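Local coordinates for YokD protein (Bacillus subtilis, PDB 2NYG) that binds coenzyme A, probably acts as an N-acetyltransferase of the antibiotic N-acetyltransferase family, and may contribute to antibiotic resistance, at residues P192-I197 / K215-R220; L155-P160 / F184-Y189. One frame throughout, in Å; residues are numbered along the deposited sequence.

Contact 1: P192-I197 / K215-R220; sequences PYQKII and KELEFR
Strand pairing begins here for a small antiparallel sheet: Ile196 and Ile197, at the start of strand 196-201, lie against Leu217 and Glu216, at the end of strand 208-217. Ile197 and Glu216 form the hydrogen-bonded pair, with Ile197 N giving to Glu216 O at 2.8 Å and Glu216 N to Ile197 O at 2.9 Å. Ile196 and Leu217 make the non-hydrogen-bonded pair beside it, their side chains on one face with Ile196 CG1 4.1 Å from Leu217 CD2; that same methyl also packs on Gln194. Past the regular pairing, Glu218 N still reaches Lys195 O at 2.8 Å. An inverse gamma turn centred on Glu218 then takes the chain out of the sheet, closed by a weak bond from Phe219 N to Leu217 O. Strand 208-217 is the middle of the three in this sheet, between 196-201 and 204-205. Lys195 runs extended from the backbone and bends only at its last torsion (chi4 -54°), where NZ meets Glu218 OE1 from above the carboxylate plane, in a 2.8 Å salt bridge. Ile197 CG2 packs on Glu218 CB. Further out, the Arg220 guanidinium presents a face to Tyr193, and Tyr193 CD2 is 3.3 Å from Arg220 NH2; ring and guanidinium planes are 65° apart, so the two groups are not stacked. Arg220 is also salt-bridged to Asp267 of helix 252-268. Glu216 turns its carboxylate away from the 192-197 segment, and its OE2 takes both Leu217 N and the hydroxyl group of Tyr189.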
loop_
_atom_site.group_PDB
_atom_site.type_symbol
_atom_site.label_atom_id
_atom_site.label_comp_id
_atom_site.label_asym_id
_atom_site.label_seq_id
_atom_site.Cartn_x
_atom_site.Cartn_y
_atom_site.Cartn_z
ATOM N N PRO A 192 -3.301 -31.639 -20.881
ATOM C CA PRO A 192 -2.996 -32.998 -20.404
ATOM C C PRO A 192 -2.004 -33.074 -19.247
ATOM O O PRO A 192 -2.170 -33.856 -18.308
ATOM C CB PRO A 192 -2.471 -33.692 -21.656
ATOM C CG PRO A 192 -3.234 -33.004 -22.740
ATOM C CD PRO A 192 -3.139 -31.558 -22.342
ATOM N N TYR A 193 -0.965 -32.258 -19.326
ATOM C CA TYR A 193 0.038 -32.229 -18.293
ATOM C C TYR A 193 -0.496 -31.570 -17.031
ATOM O O TYR A 193 -1.196 -30.567 -17.101
ATOM C CB TYR A 193 1.250 -31.470 -18.791
ATOM C CG TYR A 193 2.260 -31.235 -17.715
ATOM C CD1 TYR A 193 2.933 -32.301 -17.128
ATOM C CD2 TYR A 193 2.518 -29.950 -17.248
ATOM C CE1 TYR A 193 3.839 -32.101 -16.096
ATOM C CE2 TYR A 193 3.420 -29.731 -16.222
ATOM C CZ TYR A 193 4.081 -30.812 -15.643
ATOM O OH TYR A 193 4.965 -30.618 -14.600
ATOM N N GLN A 194 -0.161 -32.138 -15.878
ATOM C CA GLN A 194 -0.593 -31.594 -14.588
ATOM C C GLN A 194 0.152 -32.137 -13.393
ATOM O O GLN A 194 -0.062 -33.273 -13.012
ATOM C CB GLN A 194 -2.072 -31.864 -14.343
ATOM C CG GLN A 194 -3.000 -30.808 -14.862
ATOM C CD GLN A 194 -4.409 -30.961 -14.333
ATOM O OE1 GLN A 194 -5.263 -30.129 -14.606
ATOM N NE2 GLN A 194 -4.657 -32.025 -13.576
ATOM N N LYS A 195 1.021 -31.331 -12.803
ATOM C CA LYS A 195 1.735 -31.754 -11.605
ATOM C C LYS A 195 0.963 -31.132 -10.448
ATOM O O LYS A 195 0.917 -29.915 -10.302
ATOM C CB LYS A 195 3.178 -31.256 -11.614
ATOM C CG LYS A 195 4.009 -31.700 -10.421
ATOM C CD LYS A 195 5.403 -31.092 -10.518
ATOM C CE LYS A 195 6.358 -31.680 -9.495
ATOM N NZ LYS A 195 5.840 -31.586 -8.098
ATOM N N ILE A 196 0.335 -31.988 -9.652
ATOM C CA ILE A 196 -0.474 -31.573 -8.521
ATOM C C ILE A 196 0.281 -31.545 -7.201
ATOM O O ILE A 196 0.687 -32.586 -6.690
ATOM C CB ILE A 196 -1.683 -32.500 -8.373
ATOM C CG1 ILE A 196 -2.592 -32.327 -9.578
ATOM C CG2 ILE A 196 -2.406 -32.226 -7.063
ATOM C CD1 ILE A 196 -3.911 -33.007 -9.423
ATOM N N ILE A 197 0.463 -30.340 -6.662
ATOM C CA ILE A 197 1.147 -30.156 -5.392
ATOM C C ILE A 197 0.161 -29.850 -4.270
ATOM O O ILE A 197 -0.984 -29.468 -4.507
ATOM C CB ILE A 197 2.198 -29.019 -5.461
ATOM C CG1 ILE A 197 1.569 -27.747 -6.009
ATOM C CG2 ILE A 197 3.363 -29.448 -6.315
ATOM C CD1 ILE A 197 2.538 -26.577 -6.101
ATOM N N LYS A 215 -5.099 -28.488 -2.636
ATOM C CA LYS A 215 -4.329 -28.946 -3.778
ATOM C C LYS A 215 -4.237 -27.831 -4.806
ATOM O O LYS A 215 -5.145 -27.009 -4.922
ATOM C CB LYS A 215 -4.971 -30.200 -4.375
ATOM C CG LYS A 215 -4.941 -31.400 -3.426
ATOM C CD LYS A 215 -5.539 -32.656 -4.052
ATOM C CE LYS A 215 -5.382 -33.861 -3.126
ATOM N NZ LYS A 215 -3.967 -34.037 -2.697
ATOM N N GLU A 216 -3.130 -27.810 -5.542
ATOM C CA GLU A 216 -2.887 -26.785 -6.542
ATOM C C GLU A 216 -1.918 -27.271 -7.612
ATOM O O GLU A 216 -1.098 -28.148 -7.361
ATOM C CB GLU A 216 -2.289 -25.556 -5.863
ATOM C CG GLU A 216 -2.141 -24.374 -6.779
ATOM C CD GLU A 216 -3.486 -23.855 -7.216
ATOM O OE1 GLU A 216 -4.126 -23.135 -6.415
ATOM O OE2 GLU A 216 -3.907 -24.188 -8.346
ATOM N N LEU A 217 -1.992 -26.692 -8.802
ATOM C CA LEU A 217 -1.078 -27.072 -9.868
ATOM C C LEU A 217 0.305 -26.431 -9.653
ATOM O O LEU A 217 0.419 -25.333 -9.096
ATOM C CB LEU A 217 -1.635 -26.631 -11.222
ATOM C CG LEU A 217 -2.969 -27.249 -11.618
ATOM C CD1 LEU A 217 -3.345 -26.806 -13.016
ATOM C CD2 LEU A 217 -2.855 -28.769 -11.539
ATOM N N GLU A 218 1.359 -27.123 -10.066
ATOM C CA GLU A 218 2.696 -26.566 -9.928
ATOM C C GLU A 218 2.936 -25.853 -11.244
ATOM O O GLU A 218 3.430 -26.433 -12.204
ATOM C CB GLU A 218 3.743 -27.662 -9.710
ATOM C CG GLU A 218 5.133 -27.094 -9.596
ATOM C CD GLU A 218 6.182 -28.116 -9.216
ATOM O OE1 GLU A 218 6.000 -28.814 -8.196
ATOM O OE2 GLU A 218 7.201 -28.204 -9.931
ATOM N N PHE A 219 2.563 -24.588 -11.278
ATOM C CA PHE A 219 2.673 -23.776 -12.476
ATOM C C PHE A 219 4.028 -23.725 -13.136
ATOM O O PHE A 219 5.045 -23.929 -12.501
ATOM C CB PHE A 219 2.203 -22.367 -12.156
ATOM C CG PHE A 219 0.826 -22.324 -11.570
ATOM C CD1 PHE A 219 0.555 -21.558 -10.445
ATOM C CD2 PHE A 219 -0.201 -23.058 -12.140
ATOM C CE1 PHE A 219 -0.715 -21.529 -9.899
ATOM C CE2 PHE A 219 -1.465 -23.035 -11.604
ATOM C CZ PHE A 219 -1.725 -22.269 -10.480
ATOM N N ARG A 220 4.014 -23.448 -14.435
ATOM C CA ARG A 220 5.225 -23.337 -15.238
ATOM C C ARG A 220 5.299 -21.929 -15.823
ATOM O O ARG A 220 5.561 -21.744 -17.014
ATOM C CB ARG A 220 5.209 -24.360 -16.373
ATOM C CG ARG A 220 5.308 -25.805 -15.914
ATOM C CD ARG A 220 5.356 -26.737 -17.089
ATOM N NE ARG A 220 4.062 -26.866 -17.740
ATOM C CZ ARG A 220 3.884 -27.384 -18.949
ATOM N NH1 ARG A 220 4.929 -27.812 -19.644
ATOM N NH2 ARG A 220 2.659 -27.500 -19.454
HETATM O O HOH W 1 0.741 -28.360 -13.163
#

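Contact 2: L155-P160 / F184-Y189; sequences LGEQSP and FHLAEY
Gly156 CA sits squarely over a face of the Tyr189 ring, 3.3 Å from its centroid and 11° off the ring normal, a CH-pi contact made possible by the absence of a side chain at that position. Leu155 runs across the far end of the same ring, its CB 4.0 Å from Tyr189 CZ. With CG turned opposite the backbone N (chi1 -166°), its branch then continues to His185: Leu155 CG is 3.8 Å from His185 CB, while CD2 lies over a face of the imidazole. Leu186 fills in from the helix side, CD1 touching Gly156 C at 3.6 Å.

In the next shell, His185 ND1 donates to Glu188 OE1 at 3.0 Å, which limits rotation of the imidazole; Phe219 and Phe224 also meet this ring. The Tyr189 ring is placed by its hydroxyl bond to Glu216, and the Glu157 carboxylate pairs with Arg190. On the loop side, Gly156 O is gripped twice by one residue, from Ser159 N at 3.2 Å and, on a lone pair in the carbonyl plane, from Ser159 OG at 2.7 Å. Gly156 to Ser159 is a type II beta turn, and Ser159, with a weak bond from OG to Leu161 N, is the N-cap residue of helix 160-166.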
loop_
_atom_site.group_PDB
_atom_site.type_symbol
_atom_site.label_atom_id
_atom_site.label_comp_id
_atom_site.label_asym_id
_atom_site.label_seq_id
_atom_site.Cartn_x
_atom_site.Cartn_y
_atom_site.Cartn_z
ATOM N N LEU A 155 -7.437 -20.411 -9.909
ATOM C CA LEU A 155 -6.562 -19.675 -10.804
ATOM C C LEU A 155 -6.911 -20.396 -12.099
ATOM O O LEU A 155 -6.439 -20.080 -13.190
ATOM C CB LEU A 155 -5.094 -19.847 -10.404
ATOM C CG LEU A 155 -4.116 -18.855 -11.055
ATOM C CD1 LEU A 155 -4.784 -17.486 -11.231
ATOM C CD2 LEU A 155 -2.861 -18.723 -10.206
ATOM N N GLY A 156 -7.789 -21.377 -11.927
ATOM C CA GLY A 156 -8.293 -22.163 -13.024
ATOM C C GLY A 156 -9.772 -21.853 -13.153
ATOM O O GLY A 156 -10.191 -20.718 -12.916
ATOM N N GLU A 157 -10.559 -22.853 -13.540
ATOM C CA GLU A 157 -12.001 -22.687 -13.686
ATOM C C GLU A 157 -12.497 -22.283 -12.306
ATOM O O GLU A 157 -11.934 -22.708 -11.291
ATOM C CB GLU A 157 -12.657 -24.011 -14.084
ATOM C CG GLU A 157 -11.897 -24.823 -15.121
ATOM C CD GLU A 157 -11.835 -24.145 -16.475
ATOM O OE1 GLU A 157 -12.548 -23.144 -16.673
ATOM O OE2 GLU A 157 -11.086 -24.622 -17.352
ATOM N N GLN A 158 -13.534 -21.459 -12.270
ATOM C CA GLN A 158 -14.116 -20.997 -11.015
ATOM C C GLN A 158 -13.448 -19.775 -10.411
ATOM O O GLN A 158 -14.072 -19.046 -9.648
ATOM C CB GLN A 158 -14.131 -22.116 -9.982
ATOM C CG GLN A 158 -15.014 -23.286 -10.352
ATOM C CD GLN A 158 -15.295 -24.161 -9.150
ATOM O OE1 GLN A 158 -14.368 -24.667 -8.510
ATOM N NE2 GLN A 158 -16.576 -24.332 -8.822
ATOM N N SER A 159 -12.181 -19.556 -10.732
ATOM C CA SER A 159 -11.486 -18.389 -10.221
ATOM C C SER A 159 -11.872 -17.220 -11.136
ATOM O O SER A 159 -12.555 -17.402 -12.150
ATOM C CB SER A 159 -9.977 -18.605 -10.268
ATOM O OG SER A 159 -9.485 -18.453 -11.585
ATOM N N PRO A 160 -11.439 -16.000 -10.792
ATOM C CA PRO A 160 -11.797 -14.866 -11.647
ATOM C C PRO A 160 -11.362 -14.982 -13.103
ATOM O O PRO A 160 -11.941 -14.330 -13.981
ATOM C CB PRO A 160 -11.159 -13.687 -10.932
ATOM C CG PRO A 160 -11.289 -14.096 -9.496
ATOM C CD PRO A 160 -10.844 -15.536 -9.528
ATOM N N PHE A 184 -2.495 -16.591 -18.507
ATOM C CA PHE A 184 -1.972 -17.852 -19.023
ATOM C C PHE A 184 -2.131 -19.032 -18.064
ATOM O O PHE A 184 -2.376 -20.158 -18.505
ATOM C CB PHE A 184 -0.507 -17.687 -19.409
ATOM C CG PHE A 184 -0.306 -16.881 -20.652
ATOM C CD1 PHE A 184 0.873 -16.181 -20.861
ATOM C CD2 PHE A 184 -1.309 -16.811 -21.616
ATOM C CE1 PHE A 184 1.048 -15.421 -22.012
ATOM C CE2 PHE A 184 -1.143 -16.056 -22.765
ATOM C CZ PHE A 184 0.035 -15.360 -22.964
ATOM N N HIS A 185 -1.987 -18.778 -16.764
ATOM C CA HIS A 185 -2.134 -19.836 -15.782
ATOM C C HIS A 185 -3.415 -20.609 -16.057
ATOM O O HIS A 185 -3.445 -21.821 -15.896
ATOM C CB HIS A 185 -2.210 -19.281 -14.353
ATOM C CG HIS A 185 -0.893 -18.854 -13.776
ATOM N ND1 HIS A 185 0.156 -19.724 -13.580
ATOM C CD2 HIS A 185 -0.482 -17.655 -13.295
ATOM C CE1 HIS A 185 1.155 -19.082 -13.001
ATOM N NE2 HIS A 185 0.794 -17.825 -12.817
ATOM N N LEU A 186 -4.475 -19.913 -16.459
ATOM C CA LEU A 186 -5.743 -20.582 -16.731
ATOM C C LEU A 186 -5.601 -21.728 -17.744
ATOM O O LEU A 186 -6.198 -22.794 -17.564
ATOM C CB LEU A 186 -6.786 -19.577 -17.223
ATOM C CG LEU A 186 -8.167 -20.113 -17.636
ATOM C CD1 LEU A 186 -8.896 -20.786 -16.469
ATOM C CD2 LEU A 186 -8.977 -18.951 -18.175
ATOM N N ALA A 187 -4.822 -21.513 -18.804
ATOM C CA ALA A 187 -4.609 -22.552 -19.805
ATOM C C ALA A 187 -4.015 -23.819 -19.159
ATOM O O ALA A 187 -4.332 -24.940 -19.568
ATOM C CB ALA A 187 -3.698 -22.036 -20.895
ATOM N N GLU A 188 -3.171 -23.642 -18.146
ATOM C CA GLU A 188 -2.563 -24.782 -17.463
ATOM C C GLU A 188 -3.579 -25.723 -16.825
ATOM O O GLU A 188 -3.215 -26.808 -16.388
ATOM C CB GLU A 188 -1.542 -24.310 -16.413
ATOM C CG GLU A 188 -0.264 -23.754 -17.035
ATOM C CD GLU A 188 0.711 -23.173 -16.032
ATOM O OE1 GLU A 188 0.346 -22.204 -15.328
ATOM O OE2 GLU A 188 1.852 -23.671 -15.957
ATOM N N TYR A 189 -4.846 -25.321 -16.771
ATOM C CA TYR A 189 -5.888 -26.188 -16.215
ATOM C C TYR A 189 -6.730 -26.812 -17.347
ATOM O O TYR A 189 -7.731 -27.493 -17.100
ATOM C CB TYR A 189 -6.818 -25.408 -15.283
ATOM C CG TYR A 189 -6.175 -24.800 -14.051
ATOM C CD1 TYR A 189 -5.452 -23.607 -14.133
ATOM C CD2 TYR A 189 -6.345 -25.380 -12.790
ATOM C CE1 TYR A 189 -4.923 -23.002 -12.998
ATOM C CE2 TYR A 189 -5.819 -24.778 -11.642
ATOM C CZ TYR A 189 -5.110 -23.586 -11.761
ATOM O OH TYR A 189 -4.600 -22.956 -10.649
#

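From the N terminus, the 155-160 loop comes first and meets 184-189 later in the chain, so contact 2 closes a loop holding helix 160-166 and strand 170-174 of the large mixed sheet. Only a few residues later the chain enters 192-197, and contact 1 closes the second loop, the excursion through the three-stranded sheet, when 215-220 returns. The two loops follow in series, neither nested nor crossed, with centres about 11 Å apart. The returning segment touches the earlier contact: Arg220 N probably bonds to Glu188 OE2, and Leu217 packs on Tyr189. The small sheet is thereby tied to helix 183-187 and its loop.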